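Local coordinates for probable zinc protease PqqL (Escherichia coli, PDB 6OFT), which probably acts as a periplasmic zinc-dependent endopeptidase of the M16 family, the chain here being the first half of the full-length protein, at residues V32-Q37 against V100-T105; N288-E293 against A352-D357; L342-Q347 against K461-Y466. All blocks are in the same frame, centred on the assembly; numbering follows the deposited sequence.

Contact 1: residues V32-Q37 against V100-T105; sequences VNLWLQ and VSLPTT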
loop_
_atom_site.group_PDB
_atom_site.type_symbol
_atom_site.label_atom_id
_atom_site.label_comp_id
_atom_site.label_asym_id
_atom_site.label_seq_id
_atom_site.Cartn_x
_atom_site.Cartn_y
_atom_site.Cartn_z
ATOM N N VAL A 32 -2.558 -17.072 15.804
ATOM C CA VAL A 32 -1.433 -16.141 15.789
ATOM C C VAL A 32 -0.869 -16.012 14.371
ATOM O O VAL A 32 -0.841 -16.981 13.621
ATOM C CB VAL A 32 -0.332 -16.539 16.822
ATOM C CG1 VAL A 32 0.386 -17.832 16.421
ATOM C CG2 VAL A 32 0.670 -15.405 17.036
ATOM N N ASN A 33 -0.433 -14.803 14.021
ATOM C CA ASN A 33 0.266 -14.492 12.792
ATOM C C ASN A 33 1.704 -14.260 13.188
ATOM O O ASN A 33 1.982 -13.569 14.182
ATOM C CB ASN A 33 -0.305 -13.250 12.116
ATOM C CG ASN A 33 -1.528 -13.510 11.288
ATOM O OD1 ASN A 33 -1.952 -14.653 11.085
ATOM N ND2 ASN A 33 -2.142 -12.443 10.818
ATOM N N LEU A 34 2.610 -14.917 12.469
ATOM C CA LEU A 34 4.053 -14.786 12.664
ATOM C C LEU A 34 4.588 -14.339 11.321
ATOM O O LEU A 34 4.453 -15.071 10.334
ATOM C CB LEU A 34 4.706 -16.114 13.110
ATOM C CG LEU A 34 4.169 -16.793 14.380
ATOM C CD1 LEU A 34 4.848 -18.131 14.586
ATOM C CD2 LEU A 34 4.364 -15.913 15.636
ATOM N N TRP A 35 5.060 -13.082 11.250
ATOM C CA TRP A 35 5.571 -12.510 10.012
ATOM C C TRP A 35 7.001 -12.063 10.191
ATOM O O TRP A 35 7.297 -11.320 11.135
ATOM C CB TRP A 35 4.753 -11.271 9.561
ATOM C CG TRP A 35 3.353 -11.481 9.045
ATOM C CD1 TRP A 35 2.550 -12.580 9.214
ATOM C CD2 TRP A 35 2.553 -10.501 8.372
ATOM N NE1 TRP A 35 1.324 -12.366 8.624
ATOM C CE2 TRP A 35 1.294 -11.092 8.107
ATOM C CE3 TRP A 35 2.778 -9.169 7.970
ATOM C CZ2 TRP A 35 0.250 -10.386 7.488
ATOM C CZ3 TRP A 35 1.759 -8.485 7.312
ATOM C CH2 TRP A 35 0.519 -9.097 7.067
ATOM N N LEU A 36 7.877 -12.449 9.245
ATOM C CA LEU A 36 9.255 -11.989 9.215
ATOM C C LEU A 36 9.327 -10.932 8.108
ATOM O O LEU A 36 9.077 -11.224 6.927
ATOM C CB LEU A 36 10.267 -13.127 8.975
ATOM C CG LEU A 36 11.732 -12.665 8.779
ATOM C CD1 LEU A 36 12.286 -11.952 10.062
ATOM C CD2 LEU A 36 12.629 -13.835 8.327
ATOM N N GLN A 37 9.668 -9.704 8.505
ATOM C CA GLN A 37 9.733 -8.572 7.602
ATOM C C GLN A 37 11.166 -8.124 7.328
ATOM O O GLN A 37 11.860 -7.665 8.227
ATOM C CB GLN A 37 8.850 -7.421 8.152
ATOM C CG GLN A 37 8.973 -6.076 7.421
ATOM C CD GLN A 37 8.239 -5.014 8.181
ATOM O OE1 GLN A 37 8.577 -4.689 9.322
ATOM N NE2 GLN A 37 7.202 -4.468 7.585
ATOM N N VAL A 100 3.254 -16.732 8.290
ATOM C CA VAL A 100 2.698 -17.991 8.776
ATOM C C VAL A 100 1.567 -17.651 9.789
ATOM O O VAL A 100 1.766 -16.840 10.691
ATOM C CB VAL A 100 3.736 -18.982 9.384
ATOM C CG1 VAL A 100 3.068 -20.302 9.796
ATOM C CG2 VAL A 100 4.904 -19.253 8.431
ATOM N N SER A 101 0.398 -18.274 9.616
ATOM C CA SER A 101 -0.742 -18.182 10.519
ATOM C C SER A 101 -1.005 -19.609 10.991
ATOM O O SER A 101 -1.140 -20.510 10.163
ATOM C CB SER A 101 -1.977 -17.649 9.794
ATOM O OG SER A 101 -3.014 -17.380 10.731
ATOM N N LEU A 102 -1.022 -19.830 12.308
ATOM C CA LEU A 102 -1.245 -21.166 12.853
ATOM C C LEU A 102 -1.933 -21.083 14.216
ATOM O O LEU A 102 -1.898 -20.013 14.831
ATOM C CB LEU A 102 0.104 -21.945 12.952
ATOM C CG LEU A 102 1.055 -21.642 14.125
ATOM C CD1 LEU A 102 1.964 -22.816 14.386
ATOM C CD2 LEU A 102 1.891 -20.382 13.883
ATOM N N PRO A 103 -2.509 -22.195 14.745
ATOM C CA PRO A 103 -3.066 -22.144 16.106
ATOM C C PRO A 103 -1.963 -21.967 17.159
ATOM O O PRO A 103 -0.804 -22.298 16.904
ATOM C CB PRO A 103 -3.727 -23.523 16.273
ATOM C CG PRO A 103 -3.793 -24.117 14.904
ATOM C CD PRO A 103 -2.630 -23.551 14.174
ATOM N N THR A 104 -2.324 -21.477 18.354
ATOM C CA THR A 104 -1.371 -21.311 19.456
ATOM C C THR A 104 -1.425 -22.522 20.409
ATOM O O THR A 104 -0.588 -22.625 21.305
ATOM C CB THR A 104 -1.692 -20.052 20.263
ATOM O OG1 THR A 104 -3.032 -20.145 20.743
ATOM C CG2 THR A 104 -1.515 -18.784 19.475
ATOM N N THR A 105 -2.392 -23.432 20.206
ATOM C CA THR A 105 -2.666 -24.551 21.113
ATOM C C THR A 105 -1.647 -25.716 21.054
ATOM O O THR A 105 -1.563 -26.471 22.027
ATOM C CB THR A 105 -4.105 -25.029 20.924
ATOM O OG1 THR A 105 -4.366 -25.202 19.535
ATOM C CG2 THR A 105 -5.119 -24.028 21.497
#
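Strands 32-37 and 100-103 run antiparallel, their axes approaching to 4.8 Å with 152° between directions, and two hydrogen-bonded pairs, Val32 with Leu102 and Leu34 with Val100, flank the non-hydrogen-bonded pair of Asn33 and Ser101. Each outer pair is closed by two backbone bonds; the shortest runs from Leu34 N to Val100 O at 2.8 Å. Between them Ser101 CA offers a C-H to Val32 O, 3.3 Å away. On the face bearing Asn33 and Ser101, the serine hydroxyl donates to Asn33 OD1 (OG to OD1 2.9 Å), meeting the amide oxygen end-on, almost in line with its C=O bond. Ser101 OG also bonds Gln31 NE2, and Asn33 ND2 reaches Thr382 OG1 on helix 378-391; both ends of the amide are engaged, which probably fixes its flip. Strands 31-38 and 96-103 lie in the insulinase-type M16 sequence and are neighbours in a mixed six-stranded sheet that also takes in 199-205, on the far side of 31-38. On the other face the contact is made by apolar side chains. With chi1 at 79°, Leu102 has CG between its own N and carbonyl carbon, and its CD2 methyl touches both Leu34 CD1 (3.8 Å) and Val32 CG1 (3.9 Å). Past the strand end, Thr104 turns its CG2 methyl onto Val32 CB at 3.7 Å. Helix 107-122 packs against this side, with Val113 and Phe117 touching Leu34.

Contact 2: residues N288-E293 against A352-D357; sequences NQRLQE and AEELDD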
loop_
_atom_site.group_PDB
_atom_site.type_symbol
_atom_site.label_atom_id
_atom_site.label_comp_id
_atom_site.label_asym_id
_atom_site.label_seq_id
_atom_site.Cartn_x
_atom_site.Cartn_y
_atom_site.Cartn_z
ATOM N N ASN A 288 -16.056 12.991 -2.577
ATOM C CA ASN A 288 -16.834 11.746 -2.632
ATOM C C ASN A 288 -18.254 11.961 -2.158
ATOM O O ASN A 288 -19.190 11.520 -2.822
ATOM C CB ASN A 288 -16.150 10.639 -1.799
ATOM C CG ASN A 288 -14.885 10.137 -2.439
ATOM O OD1 ASN A 288 -14.652 10.394 -3.612
ATOM N ND2 ASN A 288 -14.041 9.409 -1.698
ATOM N N GLN A 289 -18.400 12.638 -1.000
ATOM C CA GLN A 289 -19.669 12.991 -0.356
ATOM C C GLN A 289 -20.527 13.803 -1.330
ATOM O O GLN A 289 -21.627 13.363 -1.657
ATOM C CB GLN A 289 -19.403 13.750 0.970
ATOM C CG GLN A 289 -20.647 14.248 1.711
ATOM C CD GLN A 289 -20.344 14.707 3.122
ATOM O OE1 GLN A 289 -20.213 15.905 3.403
ATOM N NE2 GLN A 289 -20.248 13.761 4.050
ATOM N N ARG A 290 -19.993 14.925 -1.867
ATOM C CA ARG A 290 -20.727 15.772 -2.811
ATOM C C ARG A 290 -21.184 15.026 -4.050
ATOM O O ARG A 290 -22.359 15.112 -4.381
ATOM C CB ARG A 290 -19.961 17.046 -3.183
ATOM C CG ARG A 290 -20.933 18.152 -3.575
ATOM C CD ARG A 290 -20.245 19.438 -3.904
ATOM N NE ARG A 290 -19.937 20.211 -2.705
ATOM C CZ ARG A 290 -19.275 21.358 -2.729
ATOM N NH1 ARG A 290 -18.871 21.874 -3.881
ATOM N NH2 ARG A 290 -19.014 22.000 -1.602
ATOM N N LEU A 291 -20.291 14.248 -4.698
ATOM C CA LEU A 291 -20.650 13.464 -5.882
ATOM C C LEU A 291 -21.770 12.453 -5.598
ATOM O O LEU A 291 -22.711 12.356 -6.393
ATOM C CB LEU A 291 -19.416 12.764 -6.487
ATOM C CG LEU A 291 -19.622 12.075 -7.848
ATOM C CD1 LEU A 291 -19.967 13.080 -8.950
ATOM C CD2 LEU A 291 -18.399 11.284 -8.242
ATOM N N GLN A 292 -21.676 11.721 -4.467
ATOM C CA GLN A 292 -22.678 10.734 -4.059
ATOM C C GLN A 292 -24.024 11.369 -3.726
ATOM O O GLN A 292 -25.056 10.755 -3.996
ATOM C CB GLN A 292 -22.185 9.868 -2.892
ATOM C CG GLN A 292 -21.203 8.769 -3.304
ATOM C CD GLN A 292 -21.758 7.827 -4.355
ATOM O OE1 GLN A 292 -21.284 7.789 -5.499
ATOM N NE2 GLN A 292 -22.780 7.054 -3.996
ATOM N N GLU A 293 -24.013 12.598 -3.164
ATOM C CA GLU A 293 -25.216 13.362 -2.813
ATOM C C GLU A 293 -25.927 13.803 -4.093
ATOM O O GLU A 293 -27.157 13.735 -4.161
ATOM C CB GLU A 293 -24.856 14.595 -1.965
ATOM C CG GLU A 293 -24.449 14.318 -0.524
ATOM C CD GLU A 293 -23.762 15.461 0.216
ATOM O OE1 GLU A 293 -23.121 16.317 -0.438
ATOM O OE2 GLU A 293 -23.859 15.491 1.464
ATOM N N ALA A 352 -19.498 24.850 6.062
ATOM C CA ALA A 352 -19.283 24.474 7.458
ATOM C C ALA A 352 -20.108 23.217 7.816
ATOM O O ALA A 352 -19.611 22.373 8.550
ATOM C CB ALA A 352 -19.651 25.633 8.375
ATOM N N GLU A 353 -21.336 23.073 7.261
ATOM C CA GLU A 353 -22.201 21.904 7.505
ATOM C C GLU A 353 -21.623 20.648 6.880
ATOM O O GLU A 353 -21.729 19.579 7.480
ATOM C CB GLU A 353 -23.645 22.100 6.996
ATOM C CG GLU A 353 -24.294 23.433 7.335
ATOM C CD GLU A 353 -23.987 24.513 6.318
ATOM O OE1 GLU A 353 -24.493 24.416 5.177
ATOM O OE2 GLU A 353 -23.217 25.443 6.655
ATOM N N GLU A 354 -21.043 20.766 5.663
ATOM C CA GLU A 354 -20.440 19.658 4.930
ATOM C C GLU A 354 -19.226 19.095 5.691
ATOM O O GLU A 354 -19.078 17.875 5.792
ATOM C CB GLU A 354 -19.991 20.125 3.548
ATOM C CG GLU A 354 -21.029 20.045 2.445
ATOM C CD GLU A 354 -20.429 20.430 1.107
ATOM O OE1 GLU A 354 -20.432 19.588 0.182
ATOM O OE2 GLU A 354 -19.923 21.569 0.998
ATOM N N LEU A 355 -18.362 19.996 6.216
ATOM C CA LEU A 355 -17.175 19.631 7.003
ATOM C C LEU A 355 -17.591 19.049 8.365
ATOM O O LEU A 355 -17.033 18.031 8.778
ATOM C CB LEU A 355 -16.207 20.830 7.166
ATOM C CG LEU A 355 -14.891 20.556 7.949
ATOM C CD1 LEU A 355 -14.078 19.379 7.332
ATOM C CD2 LEU A 355 -14.038 21.813 8.039
ATOM N N ASP A 356 -18.586 19.674 9.034
ATOM C CA ASP A 356 -19.139 19.207 10.312
ATOM C C ASP A 356 -19.732 17.804 10.194
ATOM O O ASP A 356 -19.589 17.019 11.125
ATOM C CB ASP A 356 -20.197 20.179 10.876
ATOM C CG ASP A 356 -19.661 21.428 11.555
ATOM O OD1 ASP A 356 -18.466 21.437 11.939
ATOM O OD2 ASP A 356 -20.438 22.396 11.707
ATOM N N ASP A 357 -20.369 17.479 9.053
ATOM C CA ASP A 357 -20.901 16.130 8.834
ATOM C C ASP A 357 -19.779 15.096 8.607
ATOM O O ASP A 357 -19.896 13.984 9.094
ATOM C CB ASP A 357 -21.908 16.096 7.684
ATOM C CG ASP A 357 -22.573 14.739 7.509
ATOM O OD1 ASP A 357 -23.316 14.313 8.428
ATOM O OD2 ASP A 357 -22.346 14.103 6.462
#
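Arg290 leaves its helix with CG anti to the backbone N (chi1 -153°) and bends at chi3, which brings its guanidinium up to the carboxylate of Glu354, held out on a chain that is extended beyond CG. The two groups meet edge to edge, nearly coplanar, 15° apart. Arg290 grips side-on: NE donates to Glu354 OE1 at 3.0 Å and NH2 to Glu354 OE2 at 2.8 Å, each oxygen using its syn lone pair and lying close to the guanidinium plane. This bidentate salt bridge spans two helices, 271-296 and 352-371, whose local axes stay 11.8 Å apart and run at 107° to one another, so long side chains rather than close backbones make the join. The preceding residue, Gln289, also reaches across, toward Asp357, about one turn beyond Glu354; its NE2 lies 3.2 Å from Asp357 OD2. Both helix segments belong to the domain classed as the inactive M16 module, remote from the predicted zinc site. Glu354 OE2 also accepts from Ser351 N, and Arg290 NH2 donates to Gly349 O, tying the bridge to the short link between helices 331-348 and 352-371. Two bonds in one plane fix the rotation of both groups, and the arginine probably eases the repulsion between Glu354 and Glu293, whose OE1 lies 4.3 Å from Glu354 OE1 and is also weakly bonded to Tyr466 OH.

Contact 3: residues L342-Q347 against K461-Y466; sequences LATIDQ and KKLAAY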
loop_
_atom_site.group_PDB
_atom_site.type_symbol
_atom_site.label_atom_id
_atom_site.label_comp_id
_atom_site.label_asym_id
_atom_site.label_seq_id
_atom_site.Cartn_x
_atom_site.Cartn_y
_atom_site.Cartn_z
ATOM N N LEU A 342 -15.165 20.029 -9.939
ATOM C CA LEU A 342 -13.860 20.603 -9.597
ATOM C C LEU A 342 -13.911 22.139 -9.611
ATOM O O LEU A 342 -13.359 22.769 -8.716
ATOM C CB LEU A 342 -12.738 20.076 -10.523
ATOM C CG LEU A 342 -12.369 18.585 -10.443
ATOM C CD1 LEU A 342 -11.469 18.208 -11.603
ATOM C CD2 LEU A 342 -11.684 18.224 -9.117
ATOM N N ALA A 343 -14.603 22.726 -10.602
ATOM C CA ALA A 343 -14.769 24.173 -10.726
ATOM C C ALA A 343 -15.680 24.747 -9.624
ATOM O O ALA A 343 -15.420 25.853 -9.149
ATOM C CB ALA A 343 -15.317 24.524 -12.097
ATOM N N THR A 344 -16.728 23.997 -9.207
ATOM C CA THR A 344 -17.646 24.413 -8.130
ATOM C C THR A 344 -16.860 24.580 -6.798
ATOM O O THR A 344 -17.048 25.577 -6.093
ATOM C CB THR A 344 -18.854 23.448 -8.038
ATOM O OG1 THR A 344 -19.535 23.452 -9.293
ATOM C CG2 THR A 344 -19.847 23.847 -6.949
ATOM N N ILE A 345 -15.967 23.613 -6.489
ATOM C CA ILE A 345 -15.104 23.623 -5.293
ATOM C C ILE A 345 -14.077 24.763 -5.426
ATOM O O ILE A 345 -13.763 25.422 -4.427
ATOM C CB ILE A 345 -14.430 22.250 -5.041
ATOM C CG1 ILE A 345 -15.477 21.116 -4.955
ATOM C CG2 ILE A 345 -13.564 22.287 -3.769
ATOM C CD1 ILE A 345 -14.911 19.673 -5.183
ATOM N N ASP A 346 -13.559 25.006 -6.660
ATOM C CA ASP A 346 -12.614 26.110 -6.903
ATOM C C ASP A 346 -13.238 27.454 -6.498
ATOM O O ASP A 346 -12.576 28.286 -5.879
ATOM C CB ASP A 346 -12.222 26.203 -8.390
ATOM C CG ASP A 346 -11.238 25.186 -8.920
ATOM O OD1 ASP A 346 -10.563 24.523 -8.104
ATOM O OD2 ASP A 346 -11.132 25.060 -10.158
ATOM N N GLN A 347 -14.511 27.648 -6.860
ATOM C CA GLN A 347 -15.248 28.881 -6.638
ATOM C C GLN A 347 -15.840 29.051 -5.229
ATOM O O GLN A 347 -15.833 30.176 -4.732
ATOM C CB GLN A 347 -16.338 29.035 -7.708
ATOM C CG GLN A 347 -15.792 29.408 -9.101
ATOM C CD GLN A 347 -16.802 29.291 -10.231
ATOM O OE1 GLN A 347 -18.013 29.451 -10.053
ATOM N NE2 GLN A 347 -16.320 29.027 -11.440
ATOM N N LYS A 461 -17.522 30.343 -15.805
ATOM C CA LYS A 461 -18.944 30.281 -15.454
ATOM C C LYS A 461 -19.103 30.766 -14.014
ATOM O O LYS A 461 -18.223 30.523 -13.183
ATOM C CB LYS A 461 -19.466 28.834 -15.521
ATOM C CG LYS A 461 -20.071 28.423 -16.851
ATOM C CD LYS A 461 -20.776 27.083 -16.715
ATOM C CE LYS A 461 -21.057 26.434 -18.047
ATOM N NZ LYS A 461 -21.978 25.272 -17.912
ATOM N N LYS A 462 -20.225 31.436 -13.714
ATOM C CA LYS A 462 -20.552 31.871 -12.362
ATOM C C LYS A 462 -21.421 30.742 -11.799
ATOM O O LYS A 462 -22.653 30.806 -11.871
ATOM C CB LYS A 462 -21.291 33.223 -12.367
ATOM C CG LYS A 462 -20.391 34.420 -12.658
ATOM C CD LYS A 462 -21.209 35.682 -12.901
ATOM C CE LYS A 462 -20.372 36.815 -13.445
ATOM N NZ LYS A 462 -21.167 38.062 -13.611
ATOM N N LEU A 463 -20.764 29.659 -11.330
ATOM C CA LEU A 463 -21.425 28.467 -10.792
ATOM C C LEU A 463 -21.952 28.713 -9.389
ATOM O O LEU A 463 -21.350 29.482 -8.630
ATOM C CB LEU A 463 -20.493 27.237 -10.817
ATOM C CG LEU A 463 -20.069 26.716 -12.199
ATOM C CD1 LEU A 463 -18.710 26.058 -12.133
ATOM C CD2 LEU A 463 -21.085 25.740 -12.762
ATOM N N ALA A 464 -23.089 28.069 -9.055
ATOM C CA ALA A 464 -23.769 28.207 -7.764
ATOM C C ALA A 464 -23.156 27.336 -6.674
ATOM O O ALA A 464 -22.690 26.219 -6.947
ATOM C CB ALA A 464 -25.250 27.895 -7.916
ATOM N N ALA A 465 -23.166 27.860 -5.428
ATOM C CA ALA A 465 -22.643 27.183 -4.247
ATOM C C ALA A 465 -23.494 25.975 -3.933
ATOM O O ALA A 465 -24.721 26.034 -4.041
ATOM C CB ALA A 465 -22.631 28.129 -3.056
ATOM N N TYR A 466 -22.845 24.866 -3.593
ATOM C CA TYR A 466 -23.559 23.651 -3.246
ATOM C C TYR A 466 -24.129 23.776 -1.831
ATOM O O TYR A 466 -23.453 24.270 -0.926
ATOM C CB TYR A 466 -22.644 22.423 -3.367
ATOM C CG TYR A 466 -23.307 21.142 -2.914
ATOM C CD1 TYR A 466 -24.149 20.431 -3.764
ATOM C CD2 TYR A 466 -23.130 20.663 -1.620
ATOM C CE1 TYR A 466 -24.787 19.268 -3.341
ATOM C CE2 TYR A 466 -23.758 19.500 -1.187
ATOM C CZ TYR A 466 -24.577 18.800 -2.055
ATOM O OH TYR A 466 -25.181 17.651 -1.616
#
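Ala343 opens the contact by placing its CB methyl against the CD1 methyl of Leu463, 3.7 Å away. Next, Thr344 faces the extended 461-466 segment with both branches. Its OG1 passes 3.9 Å from Leu463 CD1 while bonding back to Ala340 O in its own helix, and its CG2 methyl rests 3.7 Å from Ala464 O. The leucine side chain lies across the threonine at roughly a right angle. One turn beyond Ala343, Gln347 supplies the polar part: with CG anti to its carbonyl carbon (chi1 -73°) and the chain extended beyond, the amide reaches the backbone of the other segment. Gln347 OE1 accepts from Leu463 N at 3.0 Å, the donor lying in the carbonyl plane, and NE2 gives a weak bond to Lys461 O, also 3.0 Å. A single amide therefore serves a backbone N-H and a carbonyl two residues apart, while Leu463 O is taken by His348 NE2. In this way the chain following helix 448-459 is laid across helix 331-348; another side of that helix meets helix 414-425 through Leu342 and Ile345, and Tyr466 continues onto helix 271-296.

Contact 1 closes before the others open and lies in a different M16 module; its centre is about 42 Å from that of contact 2 and about 52 Å from that of contact 3, the last on the opposite side of the chain's centre. Contacts 2 and 3 are neighbours, centres about 15 Å apart, and their segments alternate along the chain, helix 331-348 leading directly into helix 352-371. Tyr466 joins them: its ring atom CD2 packs on Arg290 and Glu354, and its hydroxyl makes a probable, weak hydrogen bond to Glu293. The C-terminal part of this half-protein thus folds back onto the second module, while the strands of contact 1 belong to the module carrying the predicted zinc site.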